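Local coordinates for protein citrinin polyketide synthase (Monascus purpureus, PDB 5MPT) that builds the keto-aldehyde precursor of the mycotoxin citrinin as a non-reducing polyketide synthase, of which this chain is the C-methylating methyltransferase domain, at residues P181-F193 and T365-I379. Residues are numbered along the deposited sequence; the frame is centred on the assembly and turned at random.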
loop_
_atom_site.group_PDB
_atom_site.type_symbol
_atom_site.label_atom_id
_atom_site.label_comp_id
_atom_site.label_asym_id
_atom_site.label_seq_id
_atom_site.Cartn_x
_atom_site.Cartn_y
_atom_site.Cartn_z
ATOM N N PRO A 181 4.570 3.072 -11.023
ATOM C CA PRO A 181 3.502 4.074 -11.094
ATOM C C PRO A 181 2.340 3.824 -10.138
ATOM O O PRO A 181 1.791 4.780 -9.595
ATOM C CB PRO A 181 3.077 3.995 -12.572
ATOM C CG PRO A 181 4.330 3.679 -13.278
ATOM C CD PRO A 181 5.003 2.645 -12.369
ATOM N N ILE A 182 1.975 2.566 -9.876
ATOM C CA ILE A 182 0.818 2.295 -9.028
ATOM C C ILE A 182 0.986 2.923 -7.648
ATOM O O ILE A 182 -0.004 3.248 -6.982
ATOM C CB ILE A 182 0.586 0.768 -8.924
ATOM C CG1 ILE A 182 -0.696 0.428 -8.159
ATOM C CG2 ILE A 182 1.742 0.068 -8.189
ATOM C CD1 ILE A 182 -1.947 0.911 -8.787
ATOM N N ASN A 183 2.228 3.119 -7.204
ATOM C CA ASN A 183 2.516 3.880 -5.995
ATOM C C ASN A 183 3.039 5.292 -6.268
ATOM O O ASN A 183 2.686 6.222 -5.542
ATOM C CB ASN A 183 3.540 3.138 -5.153
ATOM C CG ASN A 183 2.931 1.976 -4.419
ATOM O OD1 ASN A 183 1.918 2.108 -3.740
ATOM N ND2 ASN A 183 3.516 0.817 -4.586
ATOM N N ALA A 184 3.913 5.459 -7.254
ATOM C CA ALA A 184 4.547 6.759 -7.481
ATOM C C ALA A 184 3.542 7.841 -7.831
ATOM O O ALA A 184 3.746 9.003 -7.476
ATOM C CB ALA A 184 5.604 6.650 -8.570
ATOM N N VAL A 185 2.446 7.488 -8.493
ATOM C CA VAL A 185 1.477 8.493 -8.927
ATOM C C VAL A 185 1.024 9.331 -7.737
ATOM O O VAL A 185 1.058 10.575 -7.764
ATOM C CB VAL A 185 0.287 7.802 -9.620
ATOM C CG1 VAL A 185 -1.009 8.649 -9.477
ATOM C CG2 VAL A 185 0.633 7.553 -11.061
ATOM N N TRP A 186 0.579 8.661 -6.678
ATOM C CA TRP A 186 0.006 9.373 -5.546
ATOM C C TRP A 186 1.062 9.985 -4.636
ATOM O O TRP A 186 0.776 10.989 -3.983
ATOM C CB TRP A 186 -0.910 8.437 -4.752
ATOM C CG TRP A 186 -2.184 8.218 -5.493
ATOM C CD1 TRP A 186 -3.263 9.052 -5.538
ATOM C CD2 TRP A 186 -2.490 7.117 -6.356
ATOM N NE1 TRP A 186 -4.233 8.537 -6.364
ATOM C CE2 TRP A 186 -3.788 7.344 -6.867
ATOM C CE3 TRP A 186 -1.816 5.942 -6.710
ATOM C CZ2 TRP A 186 -4.404 6.471 -7.734
ATOM C CZ3 TRP A 186 -2.421 5.097 -7.576
ATOM C CH2 TRP A 186 -3.717 5.350 -8.066
ATOM N N ILE A 187 2.282 9.445 -4.637
ATOM C CA ILE A 187 3.393 10.109 -3.966
ATOM C C ILE A 187 3.713 11.414 -4.669
ATOM O O ILE A 187 3.911 12.450 -4.035
ATOM C CB ILE A 187 4.619 9.172 -3.906
ATOM C CG1 ILE A 187 4.298 7.909 -3.086
ATOM C CG2 ILE A 187 5.807 9.911 -3.297
ATOM C CD1 ILE A 187 5.430 6.835 -3.073
ATOM N N GLN A 188 3.754 11.383 -6.003
ATOM C CA GLN A 188 3.980 12.609 -6.751
ATOM C C GLN A 188 2.867 13.605 -6.488
ATOM O O GLN A 188 3.118 14.797 -6.365
ATOM C CB GLN A 188 4.096 12.266 -8.241
ATOM C CG GLN A 188 4.575 13.390 -9.104
ATOM C CD GLN A 188 6.067 13.638 -8.990
ATOM O OE1 GLN A 188 6.875 12.725 -9.190
ATOM N NE2 GLN A 188 6.444 14.887 -8.662
ATOM N N GLN A 189 1.629 13.137 -6.402
ATOM C CA GLN A 189 0.516 14.032 -6.110
ATOM C C GLN A 189 0.639 14.629 -4.709
ATOM O O GLN A 189 0.332 15.805 -4.489
ATOM C CB GLN A 189 -0.794 13.265 -6.291
ATOM C CG GLN A 189 -2.009 14.132 -6.089
ATOM C CD GLN A 189 -3.287 13.346 -6.217
ATOM O OE1 GLN A 189 -3.310 12.163 -5.934
ATOM N NE2 GLN A 189 -4.368 14.003 -6.639
ATOM N N ALA A 190 1.130 13.843 -3.757
ATOM C CA ALA A 190 1.348 14.370 -2.428
ATOM C C ALA A 190 2.433 15.429 -2.429
ATOM O O ALA A 190 2.325 16.411 -1.682
ATOM C CB ALA A 190 1.677 13.221 -1.454
ATOM N N GLU A 191 3.492 15.250 -3.226
ATOM C CA GLU A 191 4.480 16.322 -3.389
ATOM C C GLU A 191 3.821 17.625 -3.826
ATOM O O GLU A 191 4.114 18.687 -3.285
ATOM C CB GLU A 191 5.558 15.942 -4.392
ATOM C CG GLU A 191 6.390 14.728 -4.014
ATOM C CD GLU A 191 7.360 14.383 -5.126
ATOM O OE1 GLU A 191 7.252 13.255 -5.668
ATOM O OE2 GLU A 191 8.199 15.252 -5.475
ATOM N N PHE A 192 2.962 17.567 -4.845
ATOM C CA PHE A 192 2.287 18.757 -5.351
ATOM C C PHE A 192 1.430 19.409 -4.271
ATOM O O PHE A 192 1.474 20.638 -4.058
ATOM C CB PHE A 192 1.464 18.354 -6.593
ATOM C CG PHE A 192 0.674 19.462 -7.182
ATOM C CD1 PHE A 192 1.270 20.683 -7.488
ATOM C CD2 PHE A 192 -0.680 19.289 -7.440
ATOM C CE1 PHE A 192 0.523 21.690 -8.103
ATOM C CE2 PHE A 192 -1.438 20.308 -8.010
ATOM C CZ PHE A 192 -0.836 21.503 -8.346
ATOM N N PHE A 193 0.693 18.592 -3.526
ATOM C CA PHE A 193 -0.119 19.109 -2.443
ATOM C C PHE A 193 0.756 19.854 -1.441
ATOM O O PHE A 193 0.473 21.003 -1.062
ATOM C CB PHE A 193 -0.867 17.961 -1.768
ATOM C CG PHE A 193 -1.351 18.294 -0.396
ATOM C CD1 PHE A 193 -2.302 19.286 -0.201
ATOM C CD2 PHE A 193 -0.852 17.615 0.706
ATOM C CE1 PHE A 193 -2.750 19.635 1.050
ATOM C CE2 PHE A 193 -1.300 17.943 1.975
ATOM C CZ PHE A 193 -2.247 18.969 2.160
ATOM N N THR A 365 -8.703 12.114 -2.665
ATOM C CA THR A 365 -8.560 12.247 -4.105
ATOM C C THR A 365 -9.594 11.398 -4.814
ATOM O O THR A 365 -9.968 10.312 -4.342
ATOM C CB THR A 365 -7.164 11.820 -4.548
ATOM O OG1 THR A 365 -6.894 10.510 -4.036
ATOM C CG2 THR A 365 -6.119 12.778 -3.999
ATOM N N GLU A 366 -10.033 11.900 -5.970
ATOM C CA GLU A 366 -10.958 11.191 -6.829
ATOM C C GLU A 366 -10.748 11.661 -8.254
ATOM O O GLU A 366 -10.179 12.732 -8.506
ATOM C CB GLU A 366 -12.410 11.391 -6.389
ATOM C CG GLU A 366 -12.895 12.785 -6.237
ATOM C CD GLU A 366 -14.171 12.817 -5.396
ATOM O OE1 GLU A 366 -14.672 11.724 -5.028
ATOM O OE2 GLU A 366 -14.673 13.919 -5.105
ATOM N N GLY A 367 -11.239 10.849 -9.176
ATOM C CA GLY A 367 -11.158 11.168 -10.590
ATOM C C GLY A 367 -12.090 10.311 -11.415
ATOM O O GLY A 367 -12.787 9.430 -10.909
ATOM N N THR A 368 -12.066 10.559 -12.726
ATOM C CA THR A 368 -12.861 9.771 -13.664
ATOM C C THR A 368 -12.142 8.520 -14.148
ATOM O O THR A 368 -12.804 7.545 -14.541
ATOM C CB THR A 368 -13.252 10.635 -14.871
ATOM O OG1 THR A 368 -12.074 10.963 -15.617
ATOM C CG2 THR A 368 -13.935 11.914 -14.414
ATOM N N ARG A 369 -10.816 8.508 -14.128
ATOM C CA ARG A 369 -10.100 7.305 -14.499
ATOM C C ARG A 369 -10.314 6.202 -13.461
ATOM O O ARG A 369 -10.414 6.479 -12.261
ATOM C CB ARG A 369 -8.612 7.620 -14.660
ATOM C CG ARG A 369 -8.331 8.550 -15.834
ATOM C CD ARG A 369 -6.845 8.882 -15.936
ATOM N NE ARG A 369 -6.623 9.772 -17.074
ATOM C CZ ARG A 369 -6.458 9.344 -18.324
ATOM N NH1 ARG A 369 -6.491 8.029 -18.579
ATOM N NH2 ARG A 369 -6.265 10.212 -19.317
ATOM N N PRO A 370 -10.419 4.947 -13.894
ATOM C CA PRO A 370 -10.657 3.854 -12.937
ATOM C C PRO A 370 -9.566 3.728 -11.894
ATOM O O PRO A 370 -9.852 3.312 -10.771
ATOM C CB PRO A 370 -10.740 2.616 -13.847
ATOM C CG PRO A 370 -10.038 3.015 -15.131
ATOM C CD PRO A 370 -10.336 4.464 -15.282
ATOM N N GLU A 371 -8.324 4.087 -12.233
ATOM C CA GLU A 371 -7.223 3.985 -11.292
ATOM C C GLU A 371 -7.393 4.931 -10.123
ATOM O O GLU A 371 -6.836 4.678 -9.059
ATOM C CB GLU A 371 -5.906 4.269 -12.005
ATOM C CG GLU A 371 -5.553 3.285 -13.103
ATOM C CD GLU A 371 -6.207 3.540 -14.461
ATOM O OE1 GLU A 371 -6.741 4.657 -14.744
ATOM O OE2 GLU A 371 -6.139 2.606 -15.299
ATOM N N ALA A 372 -8.126 6.036 -10.308
ATOM C CA ALA A 372 -8.401 6.956 -9.206
ATOM C C ALA A 372 -9.135 6.285 -8.055
ATOM O O ALA A 372 -9.178 6.857 -6.974
ATOM C CB ALA A 372 -9.203 8.169 -9.718
ATOM N N ASN A 373 -9.678 5.078 -8.245
ATOM C CA ASN A 373 -10.316 4.331 -7.168
ATOM C C ASN A 373 -9.385 3.314 -6.527
ATOM O O ASN A 373 -9.713 2.771 -5.453
ATOM C CB ASN A 373 -11.573 3.618 -7.680
ATOM C CG ASN A 373 -12.605 4.581 -8.218
ATOM O OD1 ASN A 373 -12.881 5.615 -7.615
ATOM N ND2 ASN A 373 -13.163 4.262 -9.389
ATOM N N ILE A 374 -8.195 3.106 -7.085
ATOM C CA ILE A 374 -7.347 2.022 -6.580
ATOM C C ILE A 374 -6.622 2.443 -5.313
ATOM O O ILE A 374 -6.580 1.690 -4.330
ATOM C CB ILE A 374 -6.353 1.548 -7.654
ATOM C CG1 ILE A 374 -7.104 1.007 -8.872
ATOM C CG2 ILE A 374 -5.421 0.496 -7.085
ATOM C CD1 ILE A 374 -6.204 0.802 -10.082
ATOM N N GLN A 375 -5.975 3.603 -5.344
ATOM C CA GLN A 375 -5.431 4.245 -4.160
ATOM C C GLN A 375 -5.953 5.657 -4.093
ATOM O O GLN A 375 -6.346 6.254 -5.095
ATOM C CB GLN A 375 -3.904 4.294 -4.157
ATOM C CG GLN A 375 -3.280 2.960 -4.547
ATOM C CD GLN A 375 -2.041 2.669 -3.774
ATOM O OE1 GLN A 375 -2.097 2.471 -2.554
ATOM N NE2 GLN A 375 -0.911 2.658 -4.433
ATOM N N ARG A 376 -5.898 6.201 -2.887
ATOM C CA ARG A 376 -6.291 7.567 -2.642
ATOM C C ARG A 376 -5.336 8.194 -1.651
ATOM O O ARG A 376 -4.823 7.525 -0.746
ATOM C CB ARG A 376 -7.704 7.653 -2.092
ATOM C CG ARG A 376 -8.740 7.108 -3.006
ATOM C CD ARG A 376 -10.120 7.438 -2.525
ATOM N NE ARG A 376 -11.091 6.602 -3.193
ATOM C CZ ARG A 376 -11.683 6.885 -4.350
ATOM N NH1 ARG A 376 -11.435 8.035 -4.999
ATOM N NH2 ARG A 376 -12.530 5.990 -4.868
ATOM N N LEU A 377 -5.119 9.503 -1.805
ATOM C CA LEU A 377 -4.725 10.316 -0.671
ATOM C C LEU A 377 -5.981 10.661 0.116
ATOM O O LEU A 377 -6.985 11.110 -0.444
ATOM C CB LEU A 377 -4.011 11.595 -1.087
ATOM C CG LEU A 377 -2.695 11.501 -1.862
ATOM C CD1 LEU A 377 -2.237 12.903 -2.308
ATOM C CD2 LEU A 377 -1.655 10.794 -1.038
ATOM N N ILE A 378 -5.923 10.440 1.411
ATOM C CA ILE A 378 -7.028 10.700 2.323
ATOM C C ILE A 378 -6.467 11.645 3.362
ATOM O O ILE A 378 -5.513 11.309 4.081
ATOM C CB ILE A 378 -7.581 9.420 2.981
ATOM C CG1 ILE A 378 -7.991 8.390 1.932
ATOM C CG2 ILE A 378 -8.781 9.737 3.868
ATOM C CD1 ILE A 378 -8.283 7.004 2.536
ATOM N N ILE A 379 -6.986 12.856 3.380
ATOM C CA ILE A 379 -6.544 13.862 4.340
ATOM C C ILE A 379 -7.562 13.950 5.461
ATOM O O ILE A 379 -8.780 13.853 5.227
ATOM C CB ILE A 379 -6.318 15.229 3.644
ATOM C CG1 ILE A 379 -5.609 16.177 4.606
ATOM C CG2 ILE A 379 -7.645 15.861 3.153
ATOM C CD1 ILE A 379 -5.111 17.458 3.910
HETATM O O HOH W 1 -7.142 8.571 -6.045
#
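Trp186 of helix 181-193 lies against Gln375 at the start of strand 375-379, and this pair forms the dense centre of the contact. CB of Gln375 sits 3.7 Å from the centroid of the six-membered ring, only 11° off its normal, a CH-pi contact over one face; Val185 CG1 covers the opposite face. Glu371 O meets the ring at its edge, 3.3 Å from CZ2. The indole NE1 donates to a bridging water at 2.9 Å, which in turn donates to the carbonyls of Ala372 and Gln375 and also bonds Thr365 OG1, so one water ties the indole to three residues of 365-379.

Beyond the ring, the Gln375 chain bends at chi2 (-143°) and carries its amide to the N-terminal part of the helix. There NE2 donates to Ile182 O at 2.8 Å and to Asn183 OD1 at 3.0 Å. Both acceptors lie in the amide plane of Gln375, whereas the nitrogen stands above each carbonyl plane. Asn286 binds Gln375 OE1 and Val176 O takes Asn183 ND2, which fixes both amides.

Toward the C-terminal end the packing is sparser and apolar, though still buried. Leu377 CD1 rests 4.0 Å from Ala190 CB, and Phe193 meets Ile379 through a single close approach, CZ to CD1. On the flank covered by helices 14-26 and 28-34, Gln189 extends against Thr365 CG2 and gives NE2 to Ala24 O and Thr28 OG1; its OE1 is buried without a hydrogen-bonding partner.

The helix thus packs on the mixed sheet of the Rossmann-like methyltransferase fold, next to strand 309-316. The side chain of Asn183 lies about 4 Å from that of catalytic Tyr177, so the Gln375 bonds, tying helix start to strand, are consistent with a polar second shell.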